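Side-chain contacts in probable fumarate reductase Ifc3 (Shewanella frigidimarina, PDB 1QO8), which catalyses in vitro the essentially one-way reduction of fumarate to succinate, using one FAD and four covalently bound hemes c per subunit: residues D190-G195 and N199-V204; G309-N314 and A319-T324; K315-Y320 and G340-K345; A511-L514 and P520-G523. All coordinates share one frame; numbering follows the deposited sequence.

Contact 1: D190-G195 and N199-V204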
loop_
_atom_site.group_PDB
_atom_site.type_symbol
_atom_site.label_atom_id
_atom_site.label_comp_id
_atom_site.label_asym_id
_atom_site.label_seq_id
_atom_site.Cartn_x
_atom_site.Cartn_y
_atom_site.Cartn_z
ATOM N N ASP A 190 -16.137 -20.878 3.926
ATOM C CA ASP A 190 -14.962 -21.071 4.760
ATOM C C ASP A 190 -13.855 -20.103 4.374
ATOM O O ASP A 190 -13.138 -19.540 5.214
ATOM C CB ASP A 190 -14.446 -22.528 4.603
ATOM C CG ASP A 190 -15.256 -23.615 5.311
ATOM O OD1 ASP A 190 -16.301 -23.370 5.936
ATOM O OD2 ASP A 190 -14.889 -24.821 5.248
ATOM N N ALA A 191 -13.607 -19.976 3.061
ATOM C CA ALA A 191 -12.593 -19.029 2.596
ATOM C C ALA A 191 -12.965 -17.592 2.982
ATOM O O ALA A 191 -12.131 -16.757 3.391
ATOM C CB ALA A 191 -12.414 -19.159 1.059
ATOM N N MET A 192 -14.242 -17.248 2.764
ATOM C CA MET A 192 -14.653 -15.840 2.958
ATOM C C MET A 192 -14.451 -15.423 4.396
ATOM O O MET A 192 -13.993 -14.362 4.792
ATOM C CB MET A 192 -16.095 -15.639 2.468
ATOM C CG MET A 192 -16.193 -15.762 0.944
ATOM S SD MET A 192 -15.326 -14.465 0.041
ATOM C CE MET A 192 -16.123 -12.992 0.727
ATOM N N LYS A 193 -14.810 -16.362 5.278
ATOM C CA LYS A 193 -14.682 -16.222 6.716
ATOM C C LYS A 193 -13.205 -16.199 7.100
ATOM O O LYS A 193 -12.777 -15.397 7.958
ATOM C CB LYS A 193 -15.416 -17.400 7.372
ATOM C CG LYS A 193 -15.155 -17.429 8.866
ATOM C CD LYS A 193 -15.829 -18.575 9.605
ATOM C CE LYS A 193 -15.535 -18.394 11.091
ATOM N NZ LYS A 193 -15.906 -19.582 11.903
ATOM N N GLY A 194 -12.440 -17.112 6.461
ATOM C CA GLY A 194 -10.988 -17.134 6.817
ATOM C C GLY A 194 -10.357 -15.800 6.370
ATOM O O GLY A 194 -9.494 -15.279 7.031
ATOM N N GLY A 195 -10.812 -15.200 5.271
ATOM C CA GLY A 195 -10.325 -13.904 4.822
ATOM C C GLY A 195 -10.900 -12.672 5.478
ATOM O O GLY A 195 -10.781 -11.554 4.934
ATOM N N ASN A 199 -12.288 -11.111 0.802
ATOM C CA ASN A 199 -11.921 -11.784 -0.418
ATOM C C ASN A 199 -12.886 -11.315 -1.528
ATOM O O ASN A 199 -14.034 -11.079 -1.224
ATOM C CB ASN A 199 -11.995 -13.316 -0.495
ATOM C CG ASN A 199 -11.559 -14.057 0.746
ATOM O OD1 ASN A 199 -10.844 -15.090 0.759
ATOM N ND2 ASN A 199 -12.069 -13.605 1.854
ATOM N N ASP A 200 -12.382 -11.168 -2.721
ATOM C CA ASP A 200 -13.179 -11.069 -3.929
ATOM C C ASP A 200 -13.967 -12.366 -4.156
ATOM O O ASP A 200 -13.496 -13.406 -4.670
ATOM C CB ASP A 200 -12.235 -10.746 -5.081
ATOM C CG ASP A 200 -12.986 -10.467 -6.370
ATOM O OD1 ASP A 200 -14.118 -10.914 -6.609
ATOM O OD2 ASP A 200 -12.497 -9.777 -7.266
ATOM N N ILE A 201 -15.269 -12.270 -3.834
ATOM C CA ILE A 201 -16.185 -13.400 -3.818
ATOM C C ILE A 201 -16.233 -14.073 -5.171
ATOM O O ILE A 201 -16.447 -15.287 -5.182
ATOM C CB ILE A 201 -17.611 -13.074 -3.317
ATOM C CG1 ILE A 201 -18.506 -14.295 -3.242
ATOM C CG2 ILE A 201 -18.294 -12.050 -4.242
ATOM C CD1 ILE A 201 -18.377 -15.223 -2.077
ATOM N N LYS A 202 -16.017 -13.355 -6.261
ATOM C CA LYS A 202 -15.987 -13.972 -7.563
ATOM C C LYS A 202 -14.744 -14.839 -7.767
ATOM O O LYS A 202 -14.815 -15.880 -8.435
ATOM C CB LYS A 202 -16.078 -12.907 -8.674
ATOM C CG LYS A 202 -17.136 -11.871 -8.401
ATOM C CD LYS A 202 -16.925 -10.530 -9.067
ATOM C CE LYS A 202 -15.500 -10.005 -9.145
ATOM N NZ LYS A 202 -15.486 -8.535 -8.828
ATOM N N LEU A 203 -13.624 -14.372 -7.188
ATOM C CA LEU A 203 -12.400 -15.184 -7.392
ATOM C C LEU A 203 -12.544 -16.447 -6.547
ATOM O O LEU A 203 -12.222 -17.550 -7.001
ATOM C CB LEU A 203 -11.203 -14.306 -7.052
ATOM C CG LEU A 203 -10.943 -13.051 -7.872
ATOM C CD1 LEU A 203 -9.649 -12.399 -7.379
ATOM C CD2 LEU A 203 -10.842 -13.373 -9.369
ATOM N N VAL A 204 -13.104 -16.298 -5.343
ATOM C CA VAL A 204 -13.322 -17.396 -4.418
ATOM C C VAL A 204 -14.220 -18.474 -4.997
ATOM O O VAL A 204 -13.942 -19.666 -4.776
ATOM C CB VAL A 204 -13.832 -16.938 -3.037
ATOM C CG1 VAL A 204 -14.002 -18.055 -2.038
ATOM C CG2 VAL A 204 -12.761 -15.974 -2.492
#
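Bends at chi2 (-66°) and chi3 (-57°) fold the side chain of Met-192 so that its sulfur and methyl turn onto Asn-199, Ile-201 and Val-204, while Val-204 sets CG1 anti to the backbone N (chi1 -177°) and presents it to Ala-191. These are two consecutive helices of the FAD-binding domain joined by a short loop: helix 184-194 ends, the chain turns, and helix 201-220 sets off beside it. Met-192 contributes the largest share of the packing. The Met-192 and Asn-199 side chains slide past each other in opposite directions, with Met-192 SD 3.6 Å from Asn-199 CB, and Met-192 CE comes within 3.4 Å of the carbonyl oxygen Asn-199 O. The side chain of Ile-201 crosses Met-192 at roughly a right angle, with Ile-201 CD1 3.8 Å from Met-192 CG. Deeper in, Val-204 straddles both neighbours with its two branches: CG1 meets the methyl Ala-191 CB at 3.7 Å, and CG2 rests against Met-192 SD at 3.9 Å. Gly-195, the first residue beyond helical geometry, lies against the Asn-199 side chain. On the far side of helix 184-194, the carboxylate of Asp-190 forms salt bridges with Arg-235 and Arg-238. Ala-191 also packs on Asn-543 of helix 543-563. The second helix is started by Asp-200 as N-cap. Its OD1 accepts from Lys-202 N at 3.1 Å, on the anti side of the carboxylate, and the same OD1 forms a salt bridge with Lys-202 NZ at 3.5 Å.

Contact 2: G309-N314 and A319-T324. With FAD (flavin-adenine dinucleotide), chain G.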
loop_
_atom_site.group_PDB
_atom_site.type_symbol
_atom_site.label_atom_id
_atom_site.label_comp_id
_atom_site.label_asym_id
_atom_site.label_seq_id
_atom_site.Cartn_x
_atom_site.Cartn_y
_atom_site.Cartn_z
ATOM N N GLY A 309 5.016 -15.010 -7.696
ATOM C CA GLY A 309 5.039 -15.337 -6.252
ATOM C C GLY A 309 4.933 -14.140 -5.353
ATOM O O GLY A 309 4.511 -13.077 -5.861
ATOM N N GLY A 310 5.307 -14.221 -4.042
ATOM C CA GLY A 310 4.794 -13.167 -3.123
ATOM C C GLY A 310 5.975 -12.192 -2.841
ATOM O O GLY A 310 7.020 -12.297 -3.511
ATOM N N TYR A 311 5.884 -11.365 -1.815
ATOM C CA TYR A 311 6.871 -10.320 -1.588
ATOM C C TYR A 311 7.407 -10.460 -0.157
ATOM O O TYR A 311 8.204 -9.621 0.329
ATOM C CB TYR A 311 6.388 -8.902 -1.837
ATOM C CG TYR A 311 5.241 -8.284 -1.062
ATOM C CD1 TYR A 311 5.532 -7.676 0.182
ATOM C CD2 TYR A 311 3.926 -8.299 -1.461
ATOM C CE1 TYR A 311 4.531 -7.141 0.975
ATOM C CE2 TYR A 311 2.916 -7.696 -0.702
ATOM C CZ TYR A 311 3.240 -7.113 0.518
ATOM O OH TYR A 311 2.301 -6.494 1.303
ATOM N N GLY A 312 7.331 -11.686 0.410
ATOM C CA GLY A 312 7.683 -11.749 1.866
ATOM C C GLY A 312 9.130 -11.618 2.127
ATOM O O GLY A 312 9.501 -11.320 3.291
ATOM N N MET A 313 10.054 -11.792 1.151
ATOM C CA MET A 313 11.478 -11.576 1.450
ATOM C C MET A 313 11.955 -10.212 0.948
ATOM O O MET A 313 13.133 -9.832 1.042
ATOM C CB MET A 313 12.317 -12.650 0.725
ATOM C CG MET A 313 11.855 -14.079 1.132
ATOM S SD MET A 313 12.592 -14.376 2.745
ATOM C CE MET A 313 14.318 -14.757 2.529
ATOM N N ASN A 314 11.014 -9.369 0.509
ATOM C CA ASN A 314 11.475 -8.004 0.113
ATOM C C ASN A 314 11.328 -7.177 1.371
ATOM O O ASN A 314 10.224 -6.781 1.776
ATOM C CB ASN A 314 10.549 -7.487 -1.043
ATOM C CG ASN A 314 11.086 -6.169 -1.626
ATOM O OD1 ASN A 314 11.287 -5.990 -2.854
ATOM N ND2 ASN A 314 11.437 -5.281 -0.731
ATOM N N ALA A 319 8.669 -3.476 5.229
ATOM C CA ALA A 319 8.839 -2.344 6.106
ATOM C C ALA A 319 7.876 -1.211 5.675
ATOM O O ALA A 319 7.245 -0.643 6.552
ATOM C CB ALA A 319 10.260 -1.804 6.112
ATOM N N TYR A 320 7.567 -1.056 4.387
ATOM C CA TYR A 320 6.632 -0.038 3.967
ATOM C C TYR A 320 5.163 -0.340 4.229
ATOM O O TYR A 320 4.353 0.538 4.583
ATOM C CB TYR A 320 6.780 0.301 2.467
ATOM C CG TYR A 320 6.298 1.760 2.352
ATOM C CD1 TYR A 320 7.096 2.822 2.781
ATOM C CD2 TYR A 320 5.027 1.977 1.889
ATOM C CE1 TYR A 320 6.602 4.143 2.697
ATOM C CE2 TYR A 320 4.544 3.279 1.791
ATOM C CZ TYR A 320 5.337 4.343 2.172
ATOM O OH TYR A 320 4.795 5.592 2.080
ATOM N N TYR A 321 4.743 -1.557 4.008
ATOM C CA TYR A 321 3.352 -1.964 4.133
ATOM C C TYR A 321 3.074 -2.372 5.575
ATOM O O TYR A 321 1.957 -2.231 6.065
ATOM C CB TYR A 321 3.057 -3.119 3.176
ATOM C CG TYR A 321 3.112 -2.828 1.690
ATOM C CD1 TYR A 321 2.503 -1.654 1.234
ATOM C CD2 TYR A 321 3.755 -3.630 0.751
ATOM C CE1 TYR A 321 2.485 -1.341 -0.118
ATOM C CE2 TYR A 321 3.746 -3.296 -0.603
ATOM C CZ TYR A 321 3.117 -2.139 -1.038
ATOM O OH TYR A 321 3.069 -1.782 -2.350
ATOM N N ARG A 322 4.048 -2.994 6.268
ATOM C CA ARG A 322 3.808 -3.618 7.561
ATOM C C ARG A 322 5.041 -3.442 8.433
ATOM O O ARG A 322 5.731 -4.416 8.769
ATOM C CB ARG A 322 3.538 -5.153 7.433
ATOM C CG ARG A 322 2.153 -5.509 6.914
ATOM C CD ARG A 322 1.143 -5.222 8.073
ATOM N NE ARG A 322 -0.216 -5.573 7.630
ATOM C CZ ARG A 322 -0.991 -4.665 6.993
ATOM N NH1 ARG A 322 -0.498 -3.455 6.803
ATOM N NH2 ARG A 322 -2.216 -5.023 6.596
ATOM N N PRO A 323 5.392 -2.211 8.819
ATOM C CA PRO A 323 6.503 -1.947 9.659
ATOM C C PRO A 323 6.580 -2.658 10.979
ATOM O O PRO A 323 7.727 -2.891 11.355
ATOM C CB PRO A 323 6.525 -0.393 9.897
ATOM C CG PRO A 323 5.087 -0.066 9.732
ATOM C CD PRO A 323 4.506 -1.005 8.714
ATOM N N THR A 324 5.532 -3.165 11.598
ATOM C CA THR A 324 5.611 -3.813 12.878
ATOM C C THR A 324 6.028 -5.283 12.665
ATOM O O THR A 324 6.319 -5.930 13.656
ATOM C CB THR A 324 4.316 -3.847 13.713
ATOM O OG1 THR A 324 3.188 -4.356 12.984
ATOM C CG2 THR A 324 4.061 -2.443 14.195
HETATM P PA FAD G . 6.219 -19.257 -6.276
HETATM O O1A FAD G . 6.090 -20.740 -6.120
HETATM O O2A FAD G . 6.956 -18.525 -5.405
HETATM O O5B FAD G . 7.164 -19.161 -7.528
HETATM C C5B FAD G . 7.458 -17.881 -8.225
HETATM C C4B FAD G . 8.634 -18.161 -9.289
HETATM O O4B FAD G . 8.843 -16.809 -9.929
HETATM C C3B FAD G . 9.999 -18.424 -8.570
HETATM O O3B FAD G . 10.648 -19.596 -8.781
HETATM C C2B FAD G . 10.768 -17.055 -8.645
HETATM O O2B FAD G . 12.211 -17.166 -8.709
HETATM C C1B FAD G . 10.311 -16.601 -9.980
HETATM N N9A FAD G . 10.411 -15.147 -10.163
HETATM C C8A FAD G . 10.191 -14.151 -9.244
HETATM N N7A FAD G . 10.488 -12.970 -9.714
HETATM C C5A FAD G . 10.926 -13.180 -11.018
HETATM C C6A FAD G . 11.480 -12.294 -12.038
HETATM N N6A FAD G . 11.616 -11.005 -11.891
HETATM N N1A FAD G . 11.776 -12.908 -13.211
HETATM C C2A FAD G . 11.730 -14.272 -13.390
HETATM N N3A FAD G . 11.252 -15.163 -12.492
HETATM C C4A FAD G . 10.900 -14.544 -11.332
HETATM N N1 FAD G . -0.036 -22.858 0.650
HETATM C C2 FAD G . -0.947 -23.789 0.556
HETATM O O2 FAD G . -2.038 -23.699 0.098
HETATM N N3 FAD G . -0.728 -25.122 1.019
HETATM C C4 FAD G . 0.528 -25.365 1.564
HETATM O O4 FAD G . 0.767 -26.448 2.018
HETATM C C4X FAD G . 1.503 -24.287 1.714
HETATM N N5 FAD G . 2.685 -24.524 2.303
HETATM C C5X FAD G . 3.630 -23.557 2.377
HETATM C C6 FAD G . 4.849 -23.877 2.990
HETATM C C7 FAD G . 5.832 -22.920 3.074
HETATM C C7M FAD G . 7.160 -23.181 3.710
HETATM C C8 FAD G . 5.586 -21.628 2.486
HETATM C C8M FAD G . 6.676 -20.600 2.506
HETATM C C9 FAD G . 4.406 -21.323 1.858
HETATM C C9A FAD G . 3.401 -22.258 1.778
HETATM N N10 FAD G . 2.137 -22.052 1.190
HETATM C C10 FAD G . 1.197 -23.009 1.144
HETATM C "C1'" FAD G . 1.940 -20.909 0.244
HETATM C "C2'" FAD G . 2.014 -21.426 -1.232
HETATM O "O2'" FAD G . 3.120 -22.386 -1.141
HETATM C "C3'" FAD G . 2.600 -20.249 -2.049
HETATM O "O3'" FAD G . 1.748 -19.099 -1.963
HETATM C "C4'" FAD G . 2.358 -20.592 -3.557
HETATM O "O4'" FAD G . 3.225 -21.744 -3.788
HETATM C "C5'" FAD G . 2.954 -19.387 -4.370
HETATM O "O5'" FAD G . 3.061 -19.966 -5.818
HETATM P P FAD G . 3.465 -19.093 -7.021
HETATM O O1P FAD G . 3.393 -20.030 -8.205
HETATM O O2P FAD G . 2.626 -17.984 -6.924
HETATM O O3P FAD G . 4.783 -18.613 -6.657
#
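Tyr-311 brings the hydroxyl end of its ring up against Tyr-321, nearest at CD2, with Tyr-311 OH 3.3 Å from Tyr-321 CD2 and Tyr-311 CZ 3.5 Å from the same carbon. The rings meet obliquely, their planes at 59° and their centroids 5.4 Å apart; Tyr-321 CG and CE2 lie a little farther from the hydroxyl than CD2 does. Tyr-311 holds CG between its backbone N and carbonyl carbon (chi1 61°), which carries the ring across to the end of the following helix. Its hydroxyl is engaged in a hydrogen bond with Ile-354 O, which probably helps to fix the ring's position. At the base of the ring the chain makes a type I beta turn, closed by Asn-314 N to Tyr-311 O at 2.8 Å; Asn-314 is then the N-cap of helix 315-321. Before the turn the chain touches the cofactor's diphosphate at Gly-309, whose CA is 3.3 Å from O3P of the FAD and whose backbone angles suit only glycine. Beyond Tyr-321, Arg-322 NH1 makes a weak bond back to Tyr-321 O at 2.8 Å and a salt bridge with Asp-355. The tyrosine pair thus sits between the loop that follows strand 303-306 and the C-terminal end of helix 315-321, with Tyr-311 also packing on Met-317 and Ile-318 of that helix and on Val-357 of strand 357-364.

Contact 3: K315-Y320 and G340-K345; sequences KEMIAY and GVLMAK
Met-317 and Leu-342 mark the nearest approach of two helical backbones, their CA atoms 9.3 Å apart, a spacing that side chains must bridge. Both segments are regular helix throughout, with Ala-319 N bonded to Lys-315 O on one and Lys-345 N to Val-341 O on the other. Met-317 does the bridging. Its chain runs extended through chi2 (175°) and then bends at chi3 (67°), so that sulfur and methyl address different partners. The methyl, Met-317 CE, reaches Val-341 CG1 at 3.6 Å and lies 4.1 Å from Val-341 CB. The sulfur, Met-317 SD, rests near the branch point of Leu-342, 3.9 Å from Leu-342 CD2 and equally far from Leu-342 CG. Met-317 passes both side chains at a slant, and two successive residues of helix 339-346 thus receive the end of one methionine. That helix starts at Asp-339, a residue that binds FAD, and the side chain of Leu-342 is about 9 Å from the bound FAD. The second subunit also borders this contact: Tyr-320 O accepts from Lys-345 NZ of the second subunit, Lys-345 NZ in turn bonds to Tyr-320 O of that subunit, and Met-317 packs on that same tyrosine. Glu-316 OE2 and Lys-345 NZ remain 6.9 Å apart and make no salt bridge. Between the two segments, then, cohesion is purely apolar: thioether and methyl groups meet by shape, without directional bonds, while Tyr-320 O and Lys-345 NZ find polar partners across the subunit interface.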
loop_
_atom_site.group_PDB
_atom_site.type_symbol
_atom_site.label_atom_id
_atom_site.label_comp_id
_atom_site.label_asym_id
_atom_site.label_seq_id
_atom_site.Cartn_x
_atom_site.Cartn_y
_atom_site.Cartn_z
ATOM N N LYS A 315 12.418 -6.849 2.015
ATOM C CA LYS A 315 12.487 -6.077 3.230
ATOM C C LYS A 315 11.960 -4.632 3.122
ATOM O O LYS A 315 11.397 -4.125 4.124
ATOM C CB LYS A 315 13.962 -6.008 3.686
ATOM C CG LYS A 315 14.344 -7.426 4.303
ATOM C CD LYS A 315 15.782 -7.271 4.802
ATOM C CE LYS A 315 16.252 -8.356 5.752
ATOM N NZ LYS A 315 16.679 -9.599 5.047
ATOM N N GLU A 316 12.148 -4.015 1.970
ATOM C CA GLU A 316 11.657 -2.626 1.818
ATOM C C GLU A 316 10.151 -2.651 1.654
ATOM O O GLU A 316 9.470 -1.819 2.271
ATOM C CB GLU A 316 12.290 -1.942 0.560
ATOM C CG GLU A 316 11.548 -0.620 0.346
ATOM C CD GLU A 316 12.015 0.313 -0.750
ATOM O OE1 GLU A 316 13.193 0.199 -1.139
ATOM O OE2 GLU A 316 11.184 1.137 -1.187
ATOM N N MET A 317 9.617 -3.586 0.859
ATOM C CA MET A 317 8.182 -3.640 0.716
ATOM C C MET A 317 7.517 -3.976 2.065
ATOM O O MET A 317 6.526 -3.389 2.500
ATOM C CB MET A 317 7.783 -4.686 -0.358
ATOM C CG MET A 317 8.181 -4.279 -1.782
ATOM S SD MET A 317 7.843 -5.534 -2.991
ATOM C CE MET A 317 6.102 -5.723 -3.117
ATOM N N ILE A 318 8.037 -5.016 2.773
ATOM C CA ILE A 318 7.499 -5.344 4.111
ATOM C C ILE A 318 7.557 -4.166 5.077
ATOM O O ILE A 318 6.561 -3.918 5.708
ATOM C CB ILE A 318 8.295 -6.534 4.776
ATOM C CG1 ILE A 318 8.062 -7.760 3.902
ATOM C CG2 ILE A 318 7.912 -6.680 6.239
ATOM C CD1 ILE A 318 6.696 -8.392 3.876
ATOM N N ALA A 319 8.669 -3.476 5.229
ATOM C CA ALA A 319 8.839 -2.344 6.106
ATOM C C ALA A 319 7.876 -1.211 5.675
ATOM O O ALA A 319 7.245 -0.643 6.552
ATOM C CB ALA A 319 10.260 -1.804 6.112
ATOM N N TYR A 320 7.567 -1.056 4.387
ATOM C CA TYR A 320 6.632 -0.038 3.967
ATOM C C TYR A 320 5.163 -0.340 4.229
ATOM O O TYR A 320 4.353 0.538 4.583
ATOM C CB TYR A 320 6.780 0.301 2.467
ATOM C CG TYR A 320 6.298 1.760 2.352
ATOM C CD1 TYR A 320 7.096 2.822 2.781
ATOM C CD2 TYR A 320 5.027 1.977 1.889
ATOM C CE1 TYR A 320 6.602 4.143 2.697
ATOM C CE2 TYR A 320 4.544 3.279 1.791
ATOM C CZ TYR A 320 5.337 4.343 2.172
ATOM O OH TYR A 320 4.795 5.592 2.080
ATOM N N GLY A 340 7.137 -8.986 -9.364
ATOM C CA GLY A 340 5.938 -8.978 -10.202
ATOM C C GLY A 340 4.986 -7.843 -9.854
ATOM O O GLY A 340 4.497 -7.080 -10.719
ATOM N N VAL A 341 4.760 -7.633 -8.555
ATOM C CA VAL A 341 4.113 -6.457 -8.032
ATOM C C VAL A 341 4.851 -5.163 -8.340
ATOM O O VAL A 341 4.140 -4.194 -8.654
ATOM C CB VAL A 341 3.920 -6.555 -6.473
ATOM C CG1 VAL A 341 3.718 -5.198 -5.821
ATOM C CG2 VAL A 341 2.718 -7.497 -6.141
ATOM N N LEU A 342 6.170 -5.031 -8.133
ATOM C CA LEU A 342 6.856 -3.813 -8.454
ATOM C C LEU A 342 6.765 -3.447 -9.942
ATOM O O LEU A 342 6.482 -2.287 -10.225
ATOM C CB LEU A 342 8.332 -3.853 -8.076
ATOM C CG LEU A 342 8.515 -4.063 -6.544
ATOM C CD1 LEU A 342 9.997 -4.338 -6.332
ATOM C CD2 LEU A 342 7.904 -2.871 -5.794
ATOM N N MET A 343 6.987 -4.353 -10.874
ATOM C CA MET A 343 6.952 -4.079 -12.306
ATOM C C MET A 343 5.530 -3.708 -12.748
ATOM O O MET A 343 5.316 -2.897 -13.649
ATOM C CB MET A 343 7.347 -5.343 -13.134
ATOM C CG MET A 343 8.850 -5.490 -13.096
ATOM S SD MET A 343 9.476 -6.908 -14.009
ATOM C CE MET A 343 8.556 -8.320 -13.520
ATOM N N ALA A 344 4.540 -4.327 -12.124
ATOM C CA ALA A 344 3.139 -4.077 -12.433
ATOM C C ALA A 344 2.731 -2.677 -11.978
ATOM O O ALA A 344 2.135 -1.869 -12.737
ATOM C CB ALA A 344 2.136 -5.134 -12.009
ATOM N N LYS A 345 3.088 -2.291 -10.792
ATOM C CA LYS A 345 2.813 -1.018 -10.186
ATOM C C LYS A 345 3.403 0.140 -11.022
ATOM O O LYS A 345 2.745 1.106 -11.324
ATOM C CB LYS A 345 3.442 -0.973 -8.779
ATOM C CG LYS A 345 2.809 0.184 -7.987
ATOM C CD LYS A 345 3.554 0.602 -6.727
ATOM C CE LYS A 345 4.999 0.202 -6.582
ATOM N NZ LYS A 345 5.651 0.522 -5.259
#

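Contact 4: A511-L514 and P520-G523; sequences ASVL and PIDG
Pro-520 opens the second segment against two side chains of the first: Pro-520 CB sits 3.6 Å from Ser-512 CB, and Pro-520 CD sits 3.8 Å from Leu-514 CD2. It forms an antiparallel non-hydrogen-bonded pair with Leu-514, the two CA atoms 4.3 Å apart and the side chains diverging, although the leucine's end swings back to the proline ring. The CA-H of Pro-520 also points to Val-513 O, with CA and oxygen 3.4 Å apart. Next, Ile-521 N donates to the same oxygen, Val-513 O, at 2.8 Å in a nearly straight bond (170° at the hydrogen), so this carbonyl is engaged twice by consecutive residues. The side chain of Ile-521 keeps CG1 beside its backbone N (chi1 -65°), which lays CD1 along the first strand, 3.8 Å from Leu-514 O and 4.3 Å from Val-513 CG1. A water bridges Ser-512 and Ile-521: Ser-512 OG donates to it, and it donates to Ile-521 O. At Asp-522 the chain turns a corner, and the carboxylate is held by Ser-283 and His-562. Gly-523, with positive phi (98°), completes the turn and delivers the chain into strand 524-526, an outermost strand of the five-stranded parallel sheet. The pairing is that of a short beta hairpin, with a five-residue loop between its arms, leading into the Rossmann-like FAD-binding sheet.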
loop_
_atom_site.group_PDB
_atom_site.type_symbol
_atom_site.label_atom_id
_atom_site.label_comp_id
_atom_site.label_asym_id
_atom_site.label_seq_id
_atom_site.Cartn_x
_atom_site.Cartn_y
_atom_site.Cartn_z
ATOM N N ALA A 511 -8.215 -13.404 -15.098
ATOM C CA ALA A 511 -6.847 -13.261 -14.673
ATOM C C ALA A 511 -6.107 -12.246 -15.521
ATOM O O ALA A 511 -4.863 -12.310 -15.585
ATOM C CB ALA A 511 -6.044 -14.570 -14.684
ATOM N N SER A 512 -6.825 -11.278 -16.090
ATOM C CA SER A 512 -6.161 -10.087 -16.593
ATOM C C SER A 512 -5.723 -9.243 -15.384
ATOM O O SER A 512 -6.581 -9.133 -14.489
ATOM C CB SER A 512 -7.172 -9.196 -17.358
ATOM O OG SER A 512 -7.292 -9.699 -18.681
ATOM N N VAL A 513 -4.526 -8.664 -15.463
ATOM C CA VAL A 513 -4.230 -7.599 -14.508
ATOM C C VAL A 513 -4.991 -6.320 -14.870
ATOM O O VAL A 513 -5.107 -5.951 -16.037
ATOM C CB VAL A 513 -2.710 -7.371 -14.502
ATOM C CG1 VAL A 513 -2.327 -6.263 -13.534
ATOM C CG2 VAL A 513 -1.989 -8.682 -14.075
ATOM N N LEU A 514 -5.509 -5.614 -13.866
ATOM C CA LEU A 514 -6.259 -4.389 -14.056
ATOM C C LEU A 514 -5.414 -3.131 -13.856
ATOM O O LEU A 514 -4.418 -3.100 -13.146
ATOM C CB LEU A 514 -7.431 -4.377 -13.047
ATOM C CG LEU A 514 -8.161 -5.721 -12.981
ATOM C CD1 LEU A 514 -9.251 -5.708 -11.922
ATOM C CD2 LEU A 514 -8.719 -6.077 -14.379
ATOM N N PRO A 520 -8.875 -4.203 -17.639
ATOM C CA PRO A 520 -7.809 -5.142 -18.012
ATOM C C PRO A 520 -6.745 -4.408 -18.779
ATOM O O PRO A 520 -6.987 -3.520 -19.632
ATOM C CB PRO A 520 -8.560 -6.213 -18.823
ATOM C CG PRO A 520 -9.972 -5.712 -18.945
ATOM C CD PRO A 520 -10.209 -4.925 -17.682
ATOM N N ILE A 521 -5.485 -4.625 -18.426
ATOM C CA ILE A 521 -4.384 -4.067 -19.219
ATOM C C ILE A 521 -4.156 -5.084 -20.344
ATOM O O ILE A 521 -4.128 -6.306 -20.076
ATOM C CB ILE A 521 -3.121 -3.945 -18.374
ATOM C CG1 ILE A 521 -3.338 -2.931 -17.242
ATOM C CG2 ILE A 521 -1.911 -3.637 -19.237
ATOM C CD1 ILE A 521 -2.241 -2.870 -16.205
ATOM N N ASP A 522 -4.176 -4.570 -21.558
ATOM C CA ASP A 522 -4.035 -5.310 -22.781
ATOM C C ASP A 522 -2.707 -6.054 -22.873
ATOM O O ASP A 522 -1.652 -5.419 -22.900
ATOM C CB ASP A 522 -4.079 -4.293 -23.978
ATOM C CG ASP A 522 -4.085 -5.101 -25.283
ATOM O OD1 ASP A 522 -5.010 -5.913 -25.470
ATOM O OD2 ASP A 522 -3.123 -4.922 -26.061
ATOM N N GLY A 523 -2.716 -7.371 -22.922
ATOM C CA GLY A 523 -1.443 -8.125 -22.951
ATOM C C GLY A 523 -0.981 -8.666 -21.596
ATOM O O GLY A 523 0.048 -9.400 -21.591
HETATM O O HOH W 1 -5.056 -8.638 -20.004
#

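All four contacts lie in the FAD-binding domain and are largely buried. Contacts 1 and 4 each include one exposed residue, Ile-201 and Pro-520; the touching residues of contact 2 are both buried, and Leu-342 of contact 3 is partly exposed. Contacts 2 and 3 belong together: their centres are about 7 Å apart, they share Ala-319 and Tyr-320 of helix 315-321, and Met-317 CE of contact 3 lies 3.4 Å from Tyr-311 CG of contact 2. Both also meet the second subunit. Contacts 1 and 4 stand apart and touch no other chain. Methionine packing between helices serves contacts 1 and 3, an oblique aromatic pair serves contact 2, and contact 4 is joined by a backbone hydrogen bond.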